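Local structure of acetamidase (Bacillus halodurans, 2II1) at residues 246-256 and 287-297; 150-160 and 218-229. The protein probably hydrolyses carbon-nitrogen bonds in linear amides other than peptides, and binds calcium ions. All blocks are in the same frame, centred on the assembly; numbering follows the deposited sequence.

Along the chain, contact 2 comes first: the calcium-binding loop 150-160 meets the hairpin 218-229, closing a 57-residue loop rich in strand and without helix. Strand 225-232 then runs on into helix 235-253, whose last turns open contact 1. After helix 258-268 and strands 270-275 and 281-288, the C-terminal 287-297 returns to that helix and closes a second loop of 30 residues. The two loops follow in series, neither nested nor crossed. Their centres lie about 17 Å apart, yet they meet in one sheet, where strand 281-288 neighbours strand 225-232. Contact 1 thus fastens the C-terminal end to the helix, and contact 2 the calcium loop to the sheet.

Contact 1: 246-256 and 287-297; sequences MATFLANRTAL and LALHYFEKLGV
The selenium of Met246, a selenomethionine, sits almost exactly in the plane of the Phe292 ring, SE lying 3.8 Å from CZ at the ring edge: an edge-on Met-aromatic contact. Bends at chi2 (61°) and chi3 (77°) carry SE to that edge. Helix 246-253 and helix 289-294 run nearly the same way, 20° apart, but their axes stay 12.5 Å from each other, so large side chains fill the space between. Phe249 brings CE2 to within 3.7 Å of CE1 of Phe292, and the two rings also meet other phenylalanines edge-to-face, Phe215 beside Phe249 and Phe226 beside Phe292. Leu250 spreads its two methyls: CD1 goes to CD2 of Leu287, while CD2 packs 3.6 Å from CD1 of Leu295. That same Leu295 methyl also touches CD1 of Leu256.

At the C-terminal end, Gly296 takes positive phi in a Schellman motif, after which Val297 lies against Phe249, CG1 being 3.8 Å from CZ. Thr254 is the first residue past the end of the other helix. Its hydroxyl donates back to Leu250 O and accepts from Leu256 N, the OG1-to-N distance being 3.1 Å, which makes an ST turn; its CG2 rests near CB of Leu295. With an alanine at this position neither OG1 bond could form, which would probably set the 254-256 turn freer and open a gap beside Leu295. Ala251, Thr254 and Leu256 belong to a third calcium site, though no ion is bound there in this chain. The second subunit reaches Leu256 with its Tyr120. Arg253 forms a salt bridge with Glu212. Direct contacts between the segments are apolar, and their polar link is a single water, accepting from Ala255 N at 3.0 Å and donating to Leu295 O at 2.8 Å.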
loop_
_atom_site.group_PDB
_atom_site.type_symbol
_atom_site.label_atom_id
_atom_site.label_comp_id
_atom_site.label_asym_id
_atom_site.label_seq_id
_atom_site.Cartn_x
_atom_site.Cartn_y
_atom_site.Cartn_z
HETATM N N MSE A 246 -8.382 -4.830 -12.000
HETATM C CA MSE A 246 -7.694 -6.122 -12.008
HETATM C C MSE A 246 -8.709 -7.257 -12.112
HETATM O O MSE A 246 -8.613 -8.128 -12.972
HETATM C CB MSE A 246 -6.820 -6.282 -10.755
HETATM C CG MSE A 246 -5.958 -7.531 -10.801
HETATM SE SE MSE A 246 -4.708 -7.545 -12.323
HETATM C CE MSE A 246 -3.525 -6.308 -11.418
ATOM N N ALA A 247 -9.703 -7.244 -11.240
ATOM C CA ALA A 247 -10.664 -8.359 -11.143
ATOM C C ALA A 247 -11.504 -8.553 -12.438
ATOM O O ALA A 247 -11.780 -9.677 -12.861
ATOM C CB ALA A 247 -11.573 -8.148 -9.898
ATOM N N THR A 248 -11.940 -7.449 -13.041
ATOM C CA THR A 248 -12.748 -7.526 -14.256
ATOM C C THR A 248 -11.858 -7.904 -15.437
ATOM O O THR A 248 -12.300 -8.625 -16.312
ATOM C CB THR A 248 -13.551 -6.228 -14.557
ATOM O OG1 THR A 248 -12.658 -5.127 -14.747
ATOM C CG2 THR A 248 -14.537 -5.894 -13.434
ATOM N N PHE A 249 -10.617 -7.433 -15.455
ATOM C CA PHE A 249 -9.611 -7.905 -16.448
ATOM C C PHE A 249 -9.406 -9.445 -16.443
ATOM O O PHE A 249 -9.545 -10.121 -17.468
ATOM C CB PHE A 249 -8.263 -7.192 -16.227
ATOM C CG PHE A 249 -7.126 -7.788 -17.015
ATOM C CD1 PHE A 249 -7.263 -8.050 -18.370
ATOM C CD2 PHE A 249 -5.927 -8.069 -16.404
ATOM C CE1 PHE A 249 -6.187 -8.618 -19.102
ATOM C CE2 PHE A 249 -4.860 -8.628 -17.121
ATOM C CZ PHE A 249 -5.003 -8.898 -18.479
ATOM N N LEU A 250 -9.047 -9.971 -15.277
ATOM C CA LEU A 250 -8.873 -11.408 -15.056
ATOM C C LEU A 250 -10.137 -12.219 -15.416
ATOM O O LEU A 250 -10.057 -13.269 -16.051
ATOM C CB LEU A 250 -8.488 -11.656 -13.580
ATOM C CG LEU A 250 -7.018 -11.687 -13.163
ATOM C CD1 LEU A 250 -6.876 -12.020 -11.665
ATOM C CD2 LEU A 250 -6.243 -12.686 -13.990
ATOM N N ALA A 251 -11.298 -11.721 -15.014
ATOM C CA ALA A 251 -12.551 -12.393 -15.287
ATOM C C ALA A 251 -12.808 -12.392 -16.785
ATOM O O ALA A 251 -13.004 -13.453 -17.369
ATOM C CB ALA A 251 -13.669 -11.726 -14.546
ATOM N N ASN A 252 -12.744 -11.213 -17.406
ATOM C CA ASN A 252 -13.016 -11.055 -18.833
ATOM C C ASN A 252 -12.061 -11.801 -19.751
ATOM O O ASN A 252 -12.470 -12.304 -20.794
ATOM C CB ASN A 252 -12.988 -9.571 -19.232
ATOM C CG ASN A 252 -14.203 -8.810 -18.744
ATOM O OD1 ASN A 252 -15.180 -9.402 -18.287
ATOM N ND2 ASN A 252 -14.148 -7.489 -18.840
ATOM N N ARG A 253 -10.793 -11.850 -19.372
ATOM C CA ARG A 253 -9.756 -12.335 -20.245
ATOM C C ARG A 253 -9.306 -13.754 -19.914
ATOM O O ARG A 253 -8.521 -14.316 -20.654
ATOM C CB ARG A 253 -8.558 -11.373 -20.201
ATOM C CG ARG A 253 -8.814 -10.040 -20.902
ATOM C CD ARG A 253 -8.692 -10.216 -22.413
ATOM N NE ARG A 253 -8.748 -8.959 -23.161
ATOM C CZ ARG A 253 -9.863 -8.363 -23.581
ATOM N NH1 ARG A 253 -11.063 -8.878 -23.335
ATOM N NH2 ARG A 253 -9.776 -7.229 -24.261
ATOM N N THR A 254 -9.784 -14.340 -18.819
ATOM C CA THR A 254 -9.374 -15.702 -18.456
ATOM C C THR A 254 -10.587 -16.562 -18.151
ATOM O O THR A 254 -11.719 -16.061 -18.056
ATOM C CB THR A 254 -8.397 -15.736 -17.225
ATOM O OG1 THR A 254 -9.136 -15.621 -16.013
ATOM C CG2 THR A 254 -7.347 -14.615 -17.285
ATOM N N ALA A 255 -10.328 -17.850 -17.956
ATOM C CA ALA A 255 -11.350 -18.823 -17.572
ATOM C C ALA A 255 -11.912 -18.574 -16.184
ATOM O O ALA A 255 -12.949 -19.137 -15.855
ATOM C CB ALA A 255 -10.800 -20.231 -17.652
ATOM N N LEU A 256 -11.244 -17.757 -15.359
ATOM C CA LEU A 256 -11.774 -17.417 -14.025
ATOM C C LEU A 256 -13.131 -16.712 -14.147
ATOM O O LEU A 256 -13.340 -15.949 -15.085
ATOM C CB LEU A 256 -10.812 -16.489 -13.233
ATOM C CG LEU A 256 -9.407 -16.986 -12.894
ATOM C CD1 LEU A 256 -8.641 -15.944 -12.087
ATOM C CD2 LEU A 256 -9.429 -18.291 -12.141
ATOM N N LEU A 287 -0.456 -7.938 -9.001
ATOM C CA LEU A 287 -0.416 -9.394 -8.944
ATOM C C LEU A 287 0.803 -9.956 -9.726
ATOM O O LEU A 287 1.110 -9.474 -10.815
ATOM C CB LEU A 287 -1.721 -9.946 -9.494
ATOM C CG LEU A 287 -1.956 -11.449 -9.409
ATOM C CD1 LEU A 287 -2.206 -11.946 -7.938
ATOM C CD2 LEU A 287 -3.091 -11.819 -10.342
ATOM N N ALA A 288 1.450 -10.990 -9.170
ATOM C CA ALA A 288 2.634 -11.633 -9.749
ATOM C C ALA A 288 2.396 -12.190 -11.160
ATOM O O ALA A 288 1.378 -12.825 -11.417
ATOM C CB ALA A 288 3.133 -12.739 -8.835
ATOM N N LEU A 289 3.339 -11.945 -12.072
ATOM C CA LEU A 289 3.153 -12.324 -13.491
ATOM C C LEU A 289 3.062 -13.843 -13.657
ATOM O O LEU A 289 2.467 -14.342 -14.613
ATOM C CB LEU A 289 4.299 -11.794 -14.360
ATOM C CG LEU A 289 4.487 -10.281 -14.464
ATOM C CD1 LEU A 289 5.908 -10.008 -14.963
ATOM C CD2 LEU A 289 3.461 -9.671 -15.370
ATOM N N HIS A 290 3.639 -14.596 -12.737
ATOM C CA HIS A 290 3.577 -16.046 -12.880
ATOM C C HIS A 290 2.145 -16.599 -12.772
ATOM O O HIS A 290 1.905 -17.708 -13.234
ATOM C CB HIS A 290 4.539 -16.741 -11.904
ATOM C CG HIS A 290 4.105 -16.684 -10.470
ATOM N ND1 HIS A 290 3.141 -17.525 -9.950
ATOM C CD2 HIS A 290 4.509 -15.896 -9.446
ATOM C CE1 HIS A 290 2.964 -17.251 -8.670
ATOM N NE2 HIS A 290 3.785 -16.269 -8.336
ATOM N N TYR A 291 1.202 -15.830 -12.192
ATOM C CA TYR A 291 -0.224 -16.198 -12.155
ATOM C C TYR A 291 -0.883 -15.986 -13.517
ATOM O O TYR A 291 -1.690 -16.814 -13.969
ATOM C CB TYR A 291 -0.993 -15.414 -11.059
ATOM C CG TYR A 291 -0.569 -15.743 -9.630
ATOM C CD1 TYR A 291 -0.838 -16.994 -9.073
ATOM C CD2 TYR A 291 0.113 -14.813 -8.850
ATOM C CE1 TYR A 291 -0.458 -17.298 -7.782
ATOM C CE2 TYR A 291 0.505 -15.118 -7.552
ATOM C CZ TYR A 291 0.211 -16.361 -7.028
ATOM O OH TYR A 291 0.602 -16.675 -5.766
ATOM N N PHE A 292 -0.522 -14.893 -14.182
ATOM C CA PHE A 292 -0.921 -14.652 -15.566
ATOM C C PHE A 292 -0.352 -15.711 -16.510
ATOM O O PHE A 292 -1.023 -16.109 -17.439
ATOM C CB PHE A 292 -0.494 -13.259 -16.030
ATOM C CG PHE A 292 -1.138 -12.164 -15.263
ATOM C CD1 PHE A 292 -2.415 -11.754 -15.561
ATOM C CD2 PHE A 292 -0.489 -11.575 -14.187
ATOM C CE1 PHE A 292 -3.007 -10.758 -14.802
ATOM C CE2 PHE A 292 -1.100 -10.594 -13.435
ATOM C CZ PHE A 292 -2.349 -10.194 -13.753
ATOM N N GLU A 293 0.877 -16.164 -16.292
ATOM C CA GLU A 293 1.457 -17.220 -17.143
ATOM C C GLU A 293 0.615 -18.494 -16.999
ATOM O O GLU A 293 0.187 -19.079 -17.982
ATOM C CB GLU A 293 2.911 -17.524 -16.756
ATOM C CG GLU A 293 3.844 -16.322 -16.748
ATOM N N LYS A 294 0.387 -18.902 -15.755
ATOM C CA LYS A 294 -0.525 -19.999 -15.407
ATOM C C LYS A 294 -1.905 -19.883 -16.075
ATOM O O LYS A 294 -2.408 -20.855 -16.625
ATOM C CB LYS A 294 -0.710 -20.087 -13.875
ATOM C CG LYS A 294 0.479 -20.633 -13.085
ATOM C CD LYS A 294 0.316 -20.345 -11.573
ATOM C CE LYS A 294 1.572 -20.644 -10.774
ATOM N NZ LYS A 294 2.299 -21.856 -11.294
ATOM N N LEU A 295 -2.508 -18.696 -16.047
ATOM C CA LEU A 295 -3.824 -18.493 -16.648
ATOM C C LEU A 295 -3.796 -18.344 -18.176
ATOM O O LEU A 295 -4.840 -18.166 -18.774
ATOM C CB LEU A 295 -4.529 -17.284 -16.020
ATOM C CG LEU A 295 -4.971 -17.490 -14.571
ATOM C CD1 LEU A 295 -5.344 -16.162 -13.918
ATOM C CD2 LEU A 295 -6.125 -18.513 -14.506
ATOM N N GLY A 296 -2.623 -18.438 -18.800
ATOM C CA GLY A 296 -2.496 -18.294 -20.253
ATOM C C GLY A 296 -2.639 -16.854 -20.738
ATOM O O GLY A 296 -2.890 -16.625 -21.928
ATOM N N VAL A 297 -2.495 -15.896 -19.817
ATOM C CA VAL A 297 -2.508 -14.458 -20.101
ATOM C C VAL A 297 -1.078 -13.947 -19.981
ATOM O O VAL A 297 -0.192 -14.386 -20.702
ATOM C CB VAL A 297 -3.351 -13.648 -19.086
ATOM C CG1 VAL A 297 -3.214 -12.166 -19.347
ATOM C CG2 VAL A 297 -4.800 -14.030 -19.134
HETATM O O HOH W 1 -7.535 -18.917 -18.308
#

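Contact 2: 150-160 and 218-229; sequences GPHGGNLDTKD and PALKTDTHFMTI. With CA (calcium ion), chain E.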
loop_
_atom_site.group_PDB
_atom_site.type_symbol
_atom_site.label_atom_id
_atom_site.label_comp_id
_atom_site.label_asym_id
_atom_site.label_seq_id
_atom_site.Cartn_x
_atom_site.Cartn_y
_atom_site.Cartn_z
ATOM N N GLY A 150 -5.528 10.971 -13.930
ATOM C CA GLY A 150 -6.806 10.534 -14.485
ATOM C C GLY A 150 -6.597 9.262 -15.314
ATOM O O GLY A 150 -5.518 8.652 -15.249
ATOM N N PRO A 151 -7.623 8.845 -16.087
ATOM C CA PRO A 151 -7.457 7.654 -16.920
ATOM C C PRO A 151 -6.288 7.759 -17.934
ATOM O O PRO A 151 -5.757 6.737 -18.371
ATOM C CB PRO A 151 -8.807 7.527 -17.633
ATOM C CG PRO A 151 -9.794 8.348 -16.819
ATOM C CD PRO A 151 -8.960 9.459 -16.227
ATOM N N HIS A 152 -5.949 8.992 -18.327
ATOM C CA HIS A 152 -4.877 9.311 -19.285
ATOM C C HIS A 152 -3.477 9.240 -18.681
ATOM O O HIS A 152 -2.475 9.349 -19.403
ATOM C CB HIS A 152 -5.073 10.753 -19.823
ATOM C CG HIS A 152 -4.904 11.815 -18.773
ATOM N ND1 HIS A 152 -5.772 11.944 -17.713
ATOM C CD2 HIS A 152 -3.954 12.766 -18.595
ATOM C CE1 HIS A 152 -5.358 12.919 -16.918
ATOM N NE2 HIS A 152 -4.256 13.433 -17.427
ATOM N N GLY A 153 -3.405 9.089 -17.359
ATOM C CA GLY A 153 -2.136 9.145 -16.608
ATOM C C GLY A 153 -2.053 10.483 -15.886
ATOM O O GLY A 153 -2.920 10.809 -15.071
ATOM N N GLY A 154 -1.027 11.261 -16.211
ATOM C CA GLY A 154 -0.752 12.510 -15.522
ATOM C C GLY A 154 0.022 12.293 -14.224
ATOM O O GLY A 154 0.900 11.426 -14.167
ATOM N N ASN A 155 -0.351 13.034 -13.178
ATOM C CA ASN A 155 0.384 13.091 -11.910
ATOM C C ASN A 155 0.123 11.854 -11.020
ATOM O O ASN A 155 -0.583 11.916 -10.005
ATOM C CB ASN A 155 0.038 14.381 -11.197
ATOM C CG ASN A 155 1.067 14.785 -10.192
ATOM O OD1 ASN A 155 2.164 14.198 -10.099
ATOM N ND2 ASN A 155 0.722 15.781 -9.401
ATOM N N LEU A 156 0.681 10.725 -11.465
ATOM C CA LEU A 156 0.414 9.402 -10.864
ATOM C C LEU A 156 1.276 9.158 -9.630
ATOM O O LEU A 156 0.892 8.372 -8.759
ATOM C CB LEU A 156 0.684 8.272 -11.898
ATOM C CG LEU A 156 -0.262 8.129 -13.103
ATOM C CD1 LEU A 156 0.138 7.048 -14.095
ATOM C CD2 LEU A 156 -1.702 7.862 -12.664
ATOM N N ASP A 157 2.446 9.814 -9.582
ATOM C CA ASP A 157 3.448 9.576 -8.544
ATOM C C ASP A 157 3.511 8.121 -8.064
ATOM O O ASP A 157 3.327 7.817 -6.880
ATOM C CB ASP A 157 3.285 10.590 -7.403
ATOM C CG ASP A 157 3.580 12.007 -7.854
ATOM O OD1 ASP A 157 4.421 12.181 -8.767
ATOM O OD2 ASP A 157 2.988 12.953 -7.305
ATOM N N THR A 158 3.810 7.236 -9.017
ATOM C CA THR A 158 3.868 5.792 -8.804
ATOM C C THR A 158 5.323 5.378 -8.929
ATOM O O THR A 158 5.947 5.536 -9.995
ATOM C CB THR A 158 2.915 5.069 -9.826
ATOM O OG1 THR A 158 1.565 5.418 -9.514
ATOM C CG2 THR A 158 3.037 3.554 -9.813
ATOM N N LYS A 159 5.877 4.863 -7.832
ATOM C CA LYS A 159 7.302 4.574 -7.743
ATOM C C LYS A 159 7.737 3.372 -8.572
ATOM O O LYS A 159 8.932 3.178 -8.824
ATOM C CB LYS A 159 7.763 4.446 -6.264
ATOM C CG LYS A 159 7.500 3.095 -5.589
ATOM C CD LYS A 159 8.058 3.050 -4.174
ATOM C CE LYS A 159 7.757 1.707 -3.535
ATOM N NZ LYS A 159 8.333 1.520 -2.170
ATOM N N ASP A 160 6.778 2.571 -9.010
ATOM C CA ASP A 160 7.084 1.437 -9.887
ATOM C C ASP A 160 7.282 1.873 -11.342
ATOM O O ASP A 160 7.725 1.079 -12.183
ATOM C CB ASP A 160 5.992 0.365 -9.772
ATOM C CG ASP A 160 6.063 -0.386 -8.446
ATOM O OD1 ASP A 160 7.153 -0.870 -8.114
ATOM O OD2 ASP A 160 5.043 -0.492 -7.731
ATOM N N PRO A 218 -4.614 3.513 -16.533
ATOM C CA PRO A 218 -3.243 3.116 -16.782
ATOM C C PRO A 218 -2.894 1.793 -16.158
ATOM O O PRO A 218 -3.571 1.329 -15.232
ATOM C CB PRO A 218 -2.422 4.273 -16.177
ATOM C CG PRO A 218 -3.410 5.423 -16.075
ATOM C CD PRO A 218 -4.674 4.743 -15.723
ATOM N N ALA A 219 -1.803 1.197 -16.631
ATOM C CA ALA A 219 -1.328 -0.017 -16.028
ATOM C C ALA A 219 0.158 -0.154 -16.219
ATOM O O ALA A 219 0.780 0.505 -17.064
ATOM C CB ALA A 219 -2.059 -1.228 -16.622
ATOM N N LEU A 220 0.737 -1.045 -15.451
ATOM C CA LEU A 220 2.140 -1.307 -15.610
ATOM C C LEU A 220 2.530 -2.746 -15.331
ATOM O O LEU A 220 1.863 -3.466 -14.601
ATOM C CB LEU A 220 2.945 -0.290 -14.750
ATOM C CG LEU A 220 2.947 -0.342 -13.233
ATOM C CD1 LEU A 220 3.913 -1.509 -12.869
ATOM C CD2 LEU A 220 3.438 0.998 -12.653
ATOM N N LYS A 221 3.661 -3.126 -15.913
ATOM C CA LYS A 221 4.297 -4.432 -15.682
ATOM C C LYS A 221 5.770 -4.179 -15.371
ATOM O O LYS A 221 6.416 -3.399 -16.077
ATOM C CB LYS A 221 4.089 -5.315 -16.903
ATOM C CG LYS A 221 5.105 -6.424 -17.128
ATOM C CD LYS A 221 4.709 -7.310 -18.280
ATOM C CE LYS A 221 5.042 -6.690 -19.639
ATOM N NZ LYS A 221 5.338 -7.740 -20.687
ATOM N N THR A 222 6.246 -4.780 -14.265
ATOM C CA THR A 222 7.640 -4.761 -13.858
ATOM C C THR A 222 8.248 -6.098 -14.308
ATOM O O THR A 222 7.603 -6.845 -15.037
ATOM C CB THR A 222 7.779 -4.631 -12.329
ATOM O OG1 THR A 222 7.202 -5.791 -11.686
ATOM C CG2 THR A 222 7.089 -3.361 -11.823
ATOM N N ASP A 223 9.463 -6.409 -13.878
ATOM C CA ASP A 223 10.036 -7.740 -14.117
ATOM C C ASP A 223 9.250 -8.878 -13.422
ATOM O O ASP A 223 9.410 -10.012 -13.793
ATOM C CB ASP A 223 11.501 -7.793 -13.648
ATOM C CG ASP A 223 12.489 -7.224 -14.678
ATOM O OD1 ASP A 223 12.093 -6.399 -15.546
ATOM O OD2 ASP A 223 13.678 -7.597 -14.603
ATOM N N THR A 224 8.425 -8.595 -12.413
ATOM C CA THR A 224 7.792 -9.665 -11.626
ATOM C C THR A 224 6.279 -9.555 -11.450
ATOM O O THR A 224 5.623 -10.554 -11.128
ATOM C CB THR A 224 8.405 -9.718 -10.215
ATOM O OG1 THR A 224 8.425 -8.402 -9.664
ATOM C CG2 THR A 224 9.819 -10.254 -10.271
ATOM N N HIS A 225 5.740 -8.360 -11.637
ATOM C CA HIS A 225 4.320 -8.073 -11.371
ATOM C C HIS A 225 3.668 -7.277 -12.472
ATOM O O HIS A 225 4.327 -6.592 -13.236
ATOM C CB HIS A 225 4.151 -7.310 -10.066
ATOM C CG HIS A 225 4.425 -8.135 -8.863
ATOM N ND1 HIS A 225 5.704 -8.380 -8.434
ATOM C CD2 HIS A 225 3.605 -8.805 -8.019
ATOM C CE1 HIS A 225 5.665 -9.155 -7.366
ATOM N NE2 HIS A 225 4.404 -9.431 -7.099
ATOM N N PHE A 226 2.350 -7.392 -12.524
ATOM C CA PHE A 226 1.514 -6.565 -13.363
ATOM C C PHE A 226 0.613 -5.776 -12.403
ATOM O O PHE A 226 0.200 -6.291 -11.361
ATOM C CB PHE A 226 0.694 -7.443 -14.321
ATOM C CG PHE A 226 -0.309 -6.677 -15.107
ATOM C CD1 PHE A 226 0.083 -5.941 -16.211
ATOM C CD2 PHE A 226 -1.629 -6.629 -14.702
ATOM C CE1 PHE A 226 -0.834 -5.179 -16.883
ATOM C CE2 PHE A 226 -2.544 -5.882 -15.396
ATOM C CZ PHE A 226 -2.154 -5.167 -16.469
HETATM N N MSE A 227 0.367 -4.511 -12.714
HETATM C CA MSE A 227 -0.470 -3.684 -11.845
HETATM C C MSE A 227 -1.423 -2.822 -12.589
HETATM O O MSE A 227 -1.049 -2.188 -13.566
HETATM C CB MSE A 227 0.393 -2.737 -11.024
HETATM C CG MSE A 227 1.619 -3.385 -10.496
HETATM SE SE MSE A 227 2.549 -2.136 -9.352
HETATM C CE MSE A 227 4.229 -3.163 -9.321
ATOM N N THR A 228 -2.641 -2.761 -12.063
ATOM C CA THR A 228 -3.656 -1.826 -12.504
ATOM C C THR A 228 -3.648 -0.569 -11.611
ATOM O O THR A 228 -3.556 -0.648 -10.396
ATOM C CB THR A 228 -5.066 -2.485 -12.586
ATOM O OG1 THR A 228 -5.418 -3.105 -11.339
ATOM C CG2 THR A 228 -5.077 -3.550 -13.720
ATOM N N ILE A 229 -3.713 0.582 -12.256
ATOM C CA ILE A 229 -3.706 1.893 -11.606
ATOM C C ILE A 229 -5.066 2.635 -11.747
ATOM O O ILE A 229 -5.676 2.698 -12.839
ATOM C CB ILE A 229 -2.581 2.763 -12.205
ATOM C CG1 ILE A 229 -1.233 2.070 -12.040
ATOM C CG2 ILE A 229 -2.514 4.099 -11.496
ATOM C CD1 ILE A 229 -0.136 2.662 -12.865
HETATM CA CA CA E . 4.026 14.601 -8.736
HETATM O O HOH W 2 2.627 15.755 -7.253
HETATM O O HOH W 3 5.779 15.162 -7.112
#
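Pro218, entered through a cis peptide bond, packs against the type I turn 150-153 and leads into a beta hairpin, strands 219-221 and 225-229, along which the chain 153-160 runs. The hairpin belongs to the large mixed sheet; Leu220 and Met227 form a hydrogen-bonded antiparallel pair in it, and Thr222 OG1 closes the bend by accepting from the backbone N of both Thr224 and His225.

The pyrrolidine ring of Pro218 touches the turn's backbone, with CD 3.5 Å from Pro151 O. Next along, Leu156 and Ile229 cross obliquely, CD2 of the leucine lying 4.0 Å from CG2 of the isoleucine. Thr158 and Leu220 meet tip to tip: the threonine methyl, trans to its own backbone N, comes 3.8 Å from CD2 of Leu220. The hydroxyl on the other branch of Thr158 is bonded to Ser274.

Asp160 presses its CB on the same Leu220 methyl and sets its carboxylate across the extended chain of Met227, a selenomethionine, at about a right angle. Here OD2 lies only 3.2 Å from CE of Met227. The charge of that carboxylate is met by a salt bridge to Arg284, on strand 281-288, whose side chain also touches Met227.

On the side of Leu156 away from the hairpin the loop holds a calcium ion. Leu156 points toward the hairpin, while its neighbours Asn155 and Asp157 turn to the metal, which Asp182 also binds. Asp157 grips it with both oxygens, and Asn278 donates to OD2, probably steadying the carboxylate. Asn155 works twice: OD1 binds calcium at 2.3 Å, while ND2, also bonded to Gly147 O, donates at 2.9 Å to the oxygen of a water that itself lies 2.3 Å from the ion.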